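Local coordinates for outer membrane protein assembly factor BamA (Haemophilus ducreyi, PDB 4K3C) that probably takes part, as the barrel subunit of the Bam complex, in assembling and inserting beta-barrel proteins into the outer membrane, at residues F226-D231 with Y241-Y246; K345-G350 with N377-K382; S397-A402 with Q523-V528. One frame throughout, in Å; residues are numbered along the deposited sequence.

Contact 1. Residues F226-D231 with Y241-Y246; sequences FYEDYD and YKRKTY
Residues 226-231 and 241-246 are the ends of two neighbouring strands of the BamA barrel, where Y230 and E228 meet R243 across an antiparallel hairpin. The backbones run in register. E228 N gives a hydrogen bond to T245 O at 2.7 Å, and T245 N returns one to E228 O at 2.8 Å. Y230 and R243 repeat the pattern. Y230 N reaches R243 O at 2.8 Å, while R243 N binds Y230 O at 3.1 Å.

The face bearing E228, Y230, R243 and T245 turns to the barrel interior. R243 is the hub there. Its chain bends about the CG-CD bond (chi3 63°), which brings the guanidinium back to the opposite strand. The group lies flat on Y230, with planes 15° apart and centres 4.7 Å apart. NH2 sits over the ring, and NH1 is nearer Y230 CB. At the guanidinium edge NH1 forms a salt bridge with E228 OE2; the modelled length is too short to be trusted. The carboxylate is turned 53° from the guanidinium plane. S202 OG, on the next strand, holds E228 OE1, so both carboxylate oxygens have a partner. Y241 meets Y230 obliquely on this same face, its CZ 3.4 Å from Y230 CE2.

The outward face carries Y227, D229, D231, K242, K244 and Y246. Y227 and Y246 point the same way with rings nearly parallel but slid apart; Y227 CD1 is 3.4 Å from Y246 CE2. The extended K244 chain passes the edge of the Y227 ring, bringing CE 3.3 Å from Y227 OH. D231 and K242 also run side by side, but D231 OD1 is bonded to S233.

This is an antiparallel hairpin at the extracellular end of an outer-membrane beta-barrel.

Contact 2. Residues K345-G350 with N377-K382; sequences KYYQVG and NSFGGK
F379 folds back over the backbone of K345 where strand 366-378 leaves its partner, strand 346-358. From CB the ring is swung between its own backbone N and carbonyl carbon (chi1 53°), and this carries it across to the other segment. CG comes to 3.8 Å from K345 O, which stands over one face of the ring. CD1 meets the ring of Y347, 3.7 Å from its CD2. Farther out, CE1 is 3.5 Å from Y346 N. On the other branch CE2 lies 3.5 Å from K345 CG. CZ, at the tip, is 3.7 Å from K345 C. K345 CB adds a CH-pi contact over the ring face, 4.3 Å from the F379 centroid, and its chain crosses F379 at about a right angle. The Y347 and F379 rings touch rim to rim with planes 16° apart, so neither stacks on the other. L337 of strand 328-338 touches both rings.

K345 O is also the acceptor of a hydrogen bond from F379 N. The backbone ladder carries on at Y347, where N binds N377 O at 2.8 Å. That same carbonyl oxygen sits over the centre of the Y347 ring. N377 N in turn binds Y347 O.

Beyond S378 the chain turns through G380 and G381, both with positive phi. S378 OG secures the turn by a hydrogen bond to K382 O at 2.6 Å. K382 doubles back toward K345, but the two amino groups stay apart.

Y346 projects from the opposite face into the barrel, toward Q388. Such a ladder, giving way to a tight glycine turn, is typical of a barrel hairpin at the point where an extracellular loop begins.

Contact 3. Residues S397-A402 with Q523-V528; sequences SLRGFA and QFQFTV
The amide of Q525 grips the backbone of G400 and F401, joining a turn of the long loop after strand 366-378 to the C-terminal strand. This is the tight part of the contact. G400 N gives a hydrogen bond to Q525 OE1 at 2.8 Å. The bond is nearly straight at the hydrogen, although the donor stands 37° out of the amide's carbonyl plane. R399 CA packs beside the same oxygen. The other end of the amide closes the pair: Q525 NE2 makes a weak bond to F401 O at 2.8 Å. Partners at both ends probably limit rotation of the amide. S508 OG and E522 OE1 add weak bonds to OE1 and NE2, so both ends of the buried amide have partners, though only the bond from G400 N is strong.

The turn has its own internal support. It is a type II turn from L398 to F401, with F401 N bonded to L398 O at 3.1 Å. G400 takes its third position with positive phi (84°). R399 leads away from Q525 to a salt bridge with D460 and a cation-pi contact with F458. L398 CD1 lies over one face of the F401 ring.

The contact thins out quickly on either side of the amide. G400 O comes only to 3.8 Å from Q523 N, and no bond is made. A402 merely brushes NE2. F524 points away from the turn to the barrel surface, where it packs on F507.

L398-F401 reads LRGF, a variant of the Omp85 family's (V/I)RG(F/Y) motif, here tucked inside the barrel against its wall, as is typical of loop 6.

All three contacts belong to the Omp85 barrel and none touches another. Contacts 1 and 2 are surface contacts between neighbouring antiparallel strands, their centres 21 Å apart. Contact 3 is buried and bridges segments 121 residues apart. Its chemistry follows from its place: one side-chain amide bonds to a turn inside the barrel. Contact 1 relies on a full backbone ladder, with an ion pair and a flat arginine on its inward face. Contact 2 has a shorter ladder, extended by a phenylalanine ring laid on the backbone and chain of a lysine. Strand 366-378, which ends in contact 2, leads into the loop that supplies the turn of contact 3.

Contact 1. Residues F226-D231 with Y241-Y246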
loop_
_atom_site.group_PDB
_atom_site.type_symbol
_atom_site.label_atom_id
_atom_site.label_comp_id
_atom_site.label_asym_id
_atom_site.label_seq_id
_atom_site.Cartn_x
_atom_site.Cartn_y
_atom_site.Cartn_z
ATOM N N PHE A 226 -7.445 -8.742 17.002
ATOM C CA PHE A 226 -8.131 -9.484 15.968
ATOM C C PHE A 226 -8.435 -10.900 16.377
ATOM O O PHE A 226 -7.741 -11.503 17.204
ATOM C CB PHE A 226 -7.278 -9.523 14.693
ATOM C CG PHE A 226 -5.975 -10.249 14.865
ATOM C CD1 PHE A 226 -4.841 -9.568 15.300
ATOM C CD2 PHE A 226 -5.884 -11.612 14.598
ATOM C CE1 PHE A 226 -3.633 -10.232 15.480
ATOM C CE2 PHE A 226 -4.677 -12.284 14.773
ATOM C CZ PHE A 226 -3.548 -11.592 15.216
ATOM N N TYR A 227 -9.459 -11.432 15.730
ATOM C CA TYR A 227 -9.854 -12.808 15.882
ATOM C C TYR A 227 -10.035 -13.387 14.468
ATOM O O TYR A 227 -10.608 -12.747 13.590
ATOM C CB TYR A 227 -11.136 -12.843 16.718
ATOM C CG TYR A 227 -11.976 -14.089 16.610
ATOM C CD1 TYR A 227 -11.479 -15.328 16.992
ATOM C CD2 TYR A 227 -13.282 -14.020 16.162
ATOM C CE1 TYR A 227 -12.253 -16.467 16.914
ATOM C CE2 TYR A 227 -14.063 -15.150 16.072
ATOM C CZ TYR A 227 -13.546 -16.373 16.450
ATOM O OH TYR A 227 -14.332 -17.506 16.369
ATOM N N GLU A 228 -9.498 -14.572 14.224
ATOM C CA GLU A 228 -9.737 -15.232 12.956
ATOM C C GLU A 228 -10.225 -16.635 13.235
ATOM O O GLU A 228 -9.656 -17.342 14.060
ATOM C CB GLU A 228 -8.486 -15.282 12.072
ATOM C CG GLU A 228 -8.685 -16.150 10.806
ATOM C CD GLU A 228 -7.465 -16.216 9.886
ATOM O OE1 GLU A 228 -7.636 -16.138 8.646
ATOM O OE2 GLU A 228 -6.337 -16.368 10.395
ATOM N N ASP A 229 -11.296 -17.026 12.550
ATOM C CA ASP A 229 -11.790 -18.393 12.601
ATOM C C ASP A 229 -11.593 -19.053 11.250
ATOM O O ASP A 229 -12.431 -18.896 10.368
ATOM C CB ASP A 229 -13.266 -18.421 12.983
ATOM C CG ASP A 229 -13.755 -19.821 13.300
ATOM O OD1 ASP A 229 -12.950 -20.622 13.822
ATOM O OD2 ASP A 229 -14.939 -20.126 13.029
ATOM N N TYR A 230 -10.483 -19.783 11.105
ATOM C CA TYR A 230 -10.090 -20.461 9.855
ATOM C C TYR A 230 -10.608 -21.889 9.788
ATOM O O TYR A 230 -10.564 -22.627 10.781
ATOM C CB TYR A 230 -8.574 -20.494 9.741
ATOM C CG TYR A 230 -8.042 -21.009 8.440
ATOM C CD1 TYR A 230 -8.056 -20.216 7.311
ATOM C CD2 TYR A 230 -7.484 -22.281 8.338
ATOM C CE1 TYR A 230 -7.551 -20.679 6.093
ATOM C CE2 TYR A 230 -6.965 -22.754 7.126
ATOM C CZ TYR A 230 -7.004 -21.942 6.009
ATOM O OH TYR A 230 -6.516 -22.372 4.796
ATOM N N ASP A 231 -11.109 -22.271 8.617
ATOM C CA ASP A 231 -11.606 -23.623 8.406
ATOM C C ASP A 231 -11.555 -23.960 6.942
ATOM O O ASP A 231 -12.272 -23.408 6.126
ATOM C CB ASP A 231 -13.024 -23.799 8.920
ATOM C CG ASP A 231 -13.552 -25.214 8.705
ATOM O OD1 ASP A 231 -12.892 -26.016 7.998
ATOM O OD2 ASP A 231 -14.644 -25.517 9.243
ATOM N N TYR A 241 -7.505 -28.475 8.221
ATOM C CA TYR A 241 -7.367 -28.333 9.657
ATOM C C TYR A 241 -8.299 -27.204 10.051
ATOM O O TYR A 241 -8.797 -26.491 9.181
ATOM C CB TYR A 241 -5.912 -28.032 10.050
ATOM C CG TYR A 241 -5.347 -26.762 9.442
ATOM C CD1 TYR A 241 -5.516 -25.533 10.075
ATOM C CD2 TYR A 241 -4.635 -26.788 8.245
ATOM C CE1 TYR A 241 -5.004 -24.374 9.531
ATOM C CE2 TYR A 241 -4.123 -25.636 7.698
ATOM C CZ TYR A 241 -4.306 -24.433 8.344
ATOM O OH TYR A 241 -3.794 -23.272 7.807
ATOM N N LYS A 242 -8.565 -27.053 11.344
ATOM C CA LYS A 242 -9.291 -25.881 11.819
ATOM C C LYS A 242 -8.429 -25.081 12.779
ATOM O O LYS A 242 -7.833 -25.641 13.697
ATOM C CB LYS A 242 -10.616 -26.277 12.456
ATOM C CG LYS A 242 -11.658 -26.713 11.427
ATOM C CD LYS A 242 -12.663 -27.704 12.018
ATOM C CE LYS A 242 -13.357 -28.509 10.942
ATOM N NZ LYS A 242 -14.398 -29.390 11.529
ATOM N N ARG A 243 -8.346 -23.773 12.539
ATOM C CA ARG A 243 -7.539 -22.893 13.375
ATOM C C ARG A 243 -8.349 -21.715 13.865
ATOM O O ARG A 243 -9.039 -21.055 13.097
ATOM C CB ARG A 243 -6.318 -22.377 12.621
ATOM C CG ARG A 243 -5.270 -21.744 13.522
ATOM C CD ARG A 243 -4.273 -20.935 12.726
ATOM N NE ARG A 243 -4.922 -19.822 12.040
ATOM C CZ ARG A 243 -4.973 -19.665 10.719
ATOM N NH1 ARG A 243 -5.591 -18.606 10.209
ATOM N NH2 ARG A 243 -4.406 -20.558 9.905
ATOM N N LYS A 244 -8.262 -21.451 15.153
ATOM C CA LYS A 244 -8.971 -20.331 15.734
ATOM C C LYS A 244 -7.871 -19.495 16.325
ATOM O O LYS A 244 -7.052 -19.993 17.102
ATOM C CB LYS A 244 -9.916 -20.822 16.832
ATOM C CG LYS A 244 -11.057 -19.896 17.189
ATOM C CD LYS A 244 -12.017 -20.617 18.151
ATOM C CE LYS A 244 -13.301 -19.830 18.429
ATOM N NZ LYS A 244 -14.231 -20.574 19.331
ATOM N N THR A 245 -7.779 -18.237 15.933
ATOM C CA THR A 245 -6.744 -17.464 16.563
ATOM C C THR A 245 -7.159 -16.075 16.978
ATOM O O THR A 245 -7.965 -15.428 16.313
ATOM C CB THR A 245 -5.440 -17.417 15.757
ATOM O OG1 THR A 245 -5.013 -16.053 15.660
ATOM C CG2 THR A 245 -5.627 -18.003 14.392
ATOM N N TYR A 246 -6.609 -15.652 18.113
ATOM C CA TYR A 246 -6.759 -14.295 18.577
ATOM C C TYR A 246 -5.364 -13.738 18.776
ATOM O O TYR A 246 -4.423 -14.485 19.039
ATOM C CB TYR A 246 -7.479 -14.246 19.915
ATOM C CG TYR A 246 -8.530 -15.293 20.167
ATOM C CD1 TYR A 246 -8.188 -16.562 20.639
ATOM C CD2 TYR A 246 -9.877 -14.994 20.022
ATOM C CE1 TYR A 246 -9.163 -17.519 20.924
ATOM C CE2 TYR A 246 -10.863 -15.941 20.303
ATOM C CZ TYR A 246 -10.506 -17.202 20.753
ATOM O OH TYR A 246 -11.500 -18.136 21.026
#

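Contact 2. Residues K345-G350 with N377-K382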
loop_
_atom_site.group_PDB
_atom_site.type_symbol
_atom_site.label_atom_id
_atom_site.label_comp_id
_atom_site.label_asym_id
_atom_site.label_seq_id
_atom_site.Cartn_x
_atom_site.Cartn_y
_atom_site.Cartn_z
ATOM N N LYS A 345 9.013 -20.959 18.172
ATOM C CA LYS A 345 10.437 -20.734 17.793
ATOM C C LYS A 345 10.821 -20.838 16.302
ATOM O O LYS A 345 11.534 -21.773 15.896
ATOM C CB LYS A 345 11.366 -21.670 18.587
ATOM C CG LYS A 345 12.060 -21.023 19.766
ATOM C CD LYS A 345 12.794 -22.060 20.602
ATOM C CE LYS A 345 13.337 -21.460 21.886
ATOM N NZ LYS A 345 14.798 -21.209 21.810
ATOM N N TYR A 346 10.396 -19.871 15.496
ATOM C CA TYR A 346 10.660 -19.928 14.058
ATOM C C TYR A 346 10.832 -18.522 13.473
ATOM O O TYR A 346 10.676 -17.516 14.181
ATOM C CB TYR A 346 9.518 -20.654 13.351
ATOM C CG TYR A 346 8.193 -19.900 13.404
ATOM C CD1 TYR A 346 7.374 -19.958 14.539
ATOM C CD2 TYR A 346 7.765 -19.120 12.332
ATOM C CE1 TYR A 346 6.166 -19.265 14.602
ATOM C CE2 TYR A 346 6.554 -18.425 12.390
ATOM C CZ TYR A 346 5.759 -18.503 13.529
ATOM O OH TYR A 346 4.559 -17.822 13.580
ATOM N N TYR A 347 11.158 -18.443 12.184
ATOM C CA TYR A 347 11.261 -17.145 11.512
ATOM C C TYR A 347 10.801 -17.219 10.082
ATOM O O TYR A 347 10.870 -18.272 9.466
ATOM C CB TYR A 347 12.680 -16.579 11.556
ATOM C CG TYR A 347 13.749 -17.527 11.090
ATOM C CD1 TYR A 347 14.028 -17.693 9.730
ATOM C CD2 TYR A 347 14.509 -18.245 12.011
ATOM C CE1 TYR A 347 15.039 -18.566 9.297
ATOM C CE2 TYR A 347 15.512 -19.115 11.592
ATOM C CZ TYR A 347 15.770 -19.277 10.236
ATOM O OH TYR A 347 16.762 -20.148 9.844
ATOM N N GLN A 348 10.326 -16.096 9.560
ATOM C CA GLN A 348 9.878 -16.033 8.183
ATOM C C GLN A 348 10.517 -14.814 7.506
ATOM O O GLN A 348 10.739 -13.806 8.151
ATOM C CB GLN A 348 8.346 -15.980 8.114
ATOM C CG GLN A 348 7.639 -16.929 9.087
ATOM C CD GLN A 348 6.182 -17.224 8.709
ATOM O OE1 GLN A 348 5.242 -16.674 9.300
ATOM N NE2 GLN A 348 5.993 -18.112 7.733
ATOM N N VAL A 349 10.827 -14.917 6.216
ATOM C CA VAL A 349 11.384 -13.805 5.447
ATOM C C VAL A 349 10.881 -13.903 4.007
ATOM O O VAL A 349 10.804 -15.003 3.474
ATOM C CB VAL A 349 12.937 -13.814 5.492
ATOM C CG1 VAL A 349 13.497 -15.104 4.898
ATOM C CG2 VAL A 349 13.509 -12.604 4.775
ATOM N N GLY A 350 10.513 -12.772 3.394
ATOM C CA GLY A 350 9.888 -12.760 2.073
ATOM C C GLY A 350 10.324 -11.604 1.173
ATOM O O GLY A 350 10.732 -10.542 1.659
ATOM N N ASN A 377 12.216 -20.980 8.336
ATOM C CA ASN A 377 12.732 -22.080 9.137
ATOM C C ASN A 377 12.586 -21.863 10.633
ATOM O O ASN A 377 12.150 -20.796 11.093
ATOM C CB ASN A 377 14.167 -22.471 8.784
ATOM C CG ASN A 377 14.363 -23.982 8.787
ATOM O OD1 ASN A 377 14.643 -24.594 9.822
ATOM N ND2 ASN A 377 14.185 -24.593 7.627
ATOM N N SER A 378 12.957 -22.901 11.373
ATOM C CA SER A 378 12.754 -22.948 12.800
ATOM C C SER A 378 14.086 -23.205 13.479
ATOM O O SER A 378 15.100 -23.318 12.814
ATOM C CB SER A 378 11.756 -24.057 13.137
ATOM O OG SER A 378 12.135 -25.282 12.527
ATOM N N PHE A 379 14.073 -23.301 14.803
ATOM C CA PHE A 379 15.286 -23.449 15.578
ATOM C C PHE A 379 14.897 -23.859 16.989
ATOM O O PHE A 379 13.716 -23.942 17.304
ATOM C CB PHE A 379 16.082 -22.140 15.589
ATOM C CG PHE A 379 15.286 -20.942 16.025
ATOM C CD1 PHE A 379 14.562 -20.201 15.111
ATOM C CD2 PHE A 379 15.267 -20.552 17.360
ATOM C CE1 PHE A 379 13.834 -19.101 15.524
ATOM C CE2 PHE A 379 14.536 -19.454 17.785
ATOM C CZ PHE A 379 13.822 -18.730 16.874
ATOM N N GLY A 380 15.877 -24.124 17.841
ATOM C CA GLY A 380 15.575 -24.555 19.191
ATOM C C GLY A 380 14.941 -25.934 19.239
ATOM O O GLY A 380 14.137 -26.224 20.128
ATOM N N GLY A 381 15.316 -26.785 18.288
ATOM C CA GLY A 381 14.793 -28.138 18.214
ATOM C C GLY A 381 13.290 -28.152 18.018
ATOM O O GLY A 381 12.574 -29.000 18.559
ATOM N N LYS A 382 12.808 -27.195 17.240
ATOM C CA LYS A 382 11.388 -27.070 16.975
ATOM C C LYS A 382 11.160 -27.116 15.479
ATOM O O LYS A 382 12.021 -26.692 14.709
ATOM C CB LYS A 382 10.867 -25.750 17.533
ATOM C CG LYS A 382 11.063 -25.624 19.022
ATOM C CD LYS A 382 10.150 -26.566 19.794
ATOM C CE LYS A 382 10.473 -26.527 21.272
ATOM N NZ LYS A 382 10.889 -25.152 21.673
#

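Contact 3. Residues S397-A402 with Q523-V528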
loop_
_atom_site.group_PDB
_atom_site.type_symbol
_atom_site.label_atom_id
_atom_site.label_comp_id
_atom_site.label_asym_id
_atom_site.label_seq_id
_atom_site.Cartn_x
_atom_site.Cartn_y
_atom_site.Cartn_z
ATOM N N SER A 397 -0.196 -16.535 -7.947
ATOM C CA SER A 397 1.015 -17.347 -7.958
ATOM C C SER A 397 1.208 -18.225 -9.201
ATOM O O SER A 397 2.283 -18.207 -9.796
ATOM C CB SER A 397 1.173 -18.159 -6.667
ATOM O OG SER A 397 0.320 -19.284 -6.642
ATOM N N LEU A 398 0.194 -18.995 -9.589
ATOM C CA LEU A 398 0.350 -19.914 -10.718
ATOM C C LEU A 398 -0.965 -20.160 -11.416
ATOM O O LEU A 398 -1.634 -21.148 -11.147
ATOM C CB LEU A 398 0.911 -21.256 -10.249
ATOM C CG LEU A 398 1.900 -22.018 -11.132
ATOM C CD1 LEU A 398 1.917 -23.473 -10.732
ATOM C CD2 LEU A 398 1.569 -21.871 -12.578
ATOM N N ARG A 399 -1.325 -19.285 -12.342
ATOM C CA ARG A 399 -2.580 -19.458 -13.045
ATOM C C ARG A 399 -2.704 -20.828 -13.742
ATOM O O ARG A 399 -1.704 -21.461 -14.061
ATOM C CB ARG A 399 -2.801 -18.275 -13.965
ATOM C CG ARG A 399 -2.987 -17.012 -13.146
ATOM C CD ARG A 399 -3.106 -15.768 -13.990
ATOM N NE ARG A 399 -1.796 -15.217 -14.320
ATOM C CZ ARG A 399 -1.568 -13.931 -14.542
ATOM N NH1 ARG A 399 -0.334 -13.521 -14.833
ATOM N NH2 ARG A 399 -2.575 -13.059 -14.469
ATOM N N GLY A 400 -3.929 -21.320 -13.908
ATOM C CA GLY A 400 -4.123 -22.661 -14.432
ATOM C C GLY A 400 -4.034 -23.761 -13.377
ATOM O O GLY A 400 -4.628 -24.826 -13.522
ATOM N N PHE A 401 -3.289 -23.531 -12.309
ATOM C CA PHE A 401 -3.372 -24.462 -11.189
ATOM C C PHE A 401 -4.336 -23.934 -10.114
ATOM O O PHE A 401 -4.455 -22.723 -9.918
ATOM C CB PHE A 401 -1.984 -24.757 -10.626
ATOM C CG PHE A 401 -1.048 -25.377 -11.632
ATOM C CD1 PHE A 401 -0.539 -24.626 -12.679
ATOM C CD2 PHE A 401 -0.682 -26.708 -11.535
ATOM C CE1 PHE A 401 0.316 -25.184 -13.595
ATOM C CE2 PHE A 401 0.180 -27.266 -12.455
ATOM C CZ PHE A 401 0.675 -26.503 -13.488
ATOM N N ALA A 402 -5.054 -24.828 -9.441
ATOM C CA ALA A 402 -5.981 -24.372 -8.411
ATOM C C ALA A 402 -5.199 -23.796 -7.246
ATOM O O ALA A 402 -4.034 -24.137 -7.045
ATOM C CB ALA A 402 -6.864 -25.492 -7.941
ATOM N N GLN A 523 -8.094 -24.356 -15.007
ATOM C CA GLN A 523 -7.753 -23.493 -16.136
ATOM C C GLN A 523 -8.415 -22.122 -16.132
ATOM O O GLN A 523 -7.752 -21.092 -16.309
ATOM C CB GLN A 523 -8.117 -24.190 -17.439
ATOM C CG GLN A 523 -7.759 -25.637 -17.447
ATOM C CD GLN A 523 -7.688 -26.186 -18.837
ATOM O OE1 GLN A 523 -8.713 -26.481 -19.454
ATOM N NE2 GLN A 523 -6.477 -26.316 -19.351
ATOM N N PHE A 524 -9.729 -22.102 -15.977
ATOM C CA PHE A 524 -10.411 -20.827 -15.938
ATOM C C PHE A 524 -10.533 -20.361 -14.491
ATOM O O PHE A 524 -10.931 -21.107 -13.603
ATOM C CB PHE A 524 -11.766 -20.905 -16.630
ATOM C CG PHE A 524 -12.458 -19.591 -16.738
ATOM C CD1 PHE A 524 -11.969 -18.608 -17.579
ATOM C CD2 PHE A 524 -13.606 -19.333 -16.000
ATOM C CE1 PHE A 524 -12.613 -17.385 -17.688
ATOM C CE2 PHE A 524 -14.260 -18.120 -16.099
ATOM C CZ PHE A 524 -13.763 -17.139 -16.946
ATOM N N GLN A 525 -10.158 -19.117 -14.264
ATOM C CA GLN A 525 -10.149 -18.546 -12.944
ATOM C C GLN A 525 -10.580 -17.090 -13.081
ATOM O O GLN A 525 -10.443 -16.507 -14.149
ATOM C CB GLN A 525 -8.751 -18.679 -12.341
ATOM C CG GLN A 525 -8.327 -20.129 -12.106
ATOM C CD GLN A 525 -6.822 -20.318 -12.026
ATOM O OE1 GLN A 525 -6.067 -19.801 -12.860
ATOM N NE2 GLN A 525 -6.379 -21.089 -11.036
ATOM N N PHE A 526 -11.118 -16.497 -12.024
ATOM C CA PHE A 526 -11.686 -15.159 -12.152
ATOM C C PHE A 526 -11.992 -14.605 -10.785
ATOM O O PHE A 526 -12.328 -15.367 -9.888
ATOM C CB PHE A 526 -13.002 -15.224 -12.928
ATOM C CG PHE A 526 -14.094 -15.926 -12.180
ATOM C CD1 PHE A 526 -14.158 -17.320 -12.162
ATOM C CD2 PHE A 526 -15.042 -15.206 -11.478
ATOM C CE1 PHE A 526 -15.141 -17.983 -11.460
ATOM C CE2 PHE A 526 -16.039 -15.860 -10.771
ATOM C CZ PHE A 526 -16.087 -17.248 -10.765
ATOM N N THR A 527 -11.897 -13.292 -10.612
ATOM C CA THR A 527 -12.561 -12.691 -9.466
ATOM C C THR A 527 -13.452 -11.518 -9.846
ATOM O O THR A 527 -13.279 -10.883 -10.893
ATOM C CB THR A 527 -11.615 -12.279 -8.319
ATOM O OG1 THR A 527 -10.716 -11.267 -8.771
ATOM C CG2 THR A 527 -10.863 -13.465 -7.796
ATOM N N VAL A 528 -14.412 -11.261 -8.963
ATOM C CA VAL A 528 -15.424 -10.249 -9.148
ATOM C C VAL A 528 -15.618 -9.643 -7.772
ATOM O O VAL A 528 -15.746 -10.365 -6.786
ATOM C CB VAL A 528 -16.733 -10.889 -9.640
ATOM C CG1 VAL A 528 -17.943 -10.105 -9.142
ATOM C CG2 VAL A 528 -16.714 -10.997 -11.157
#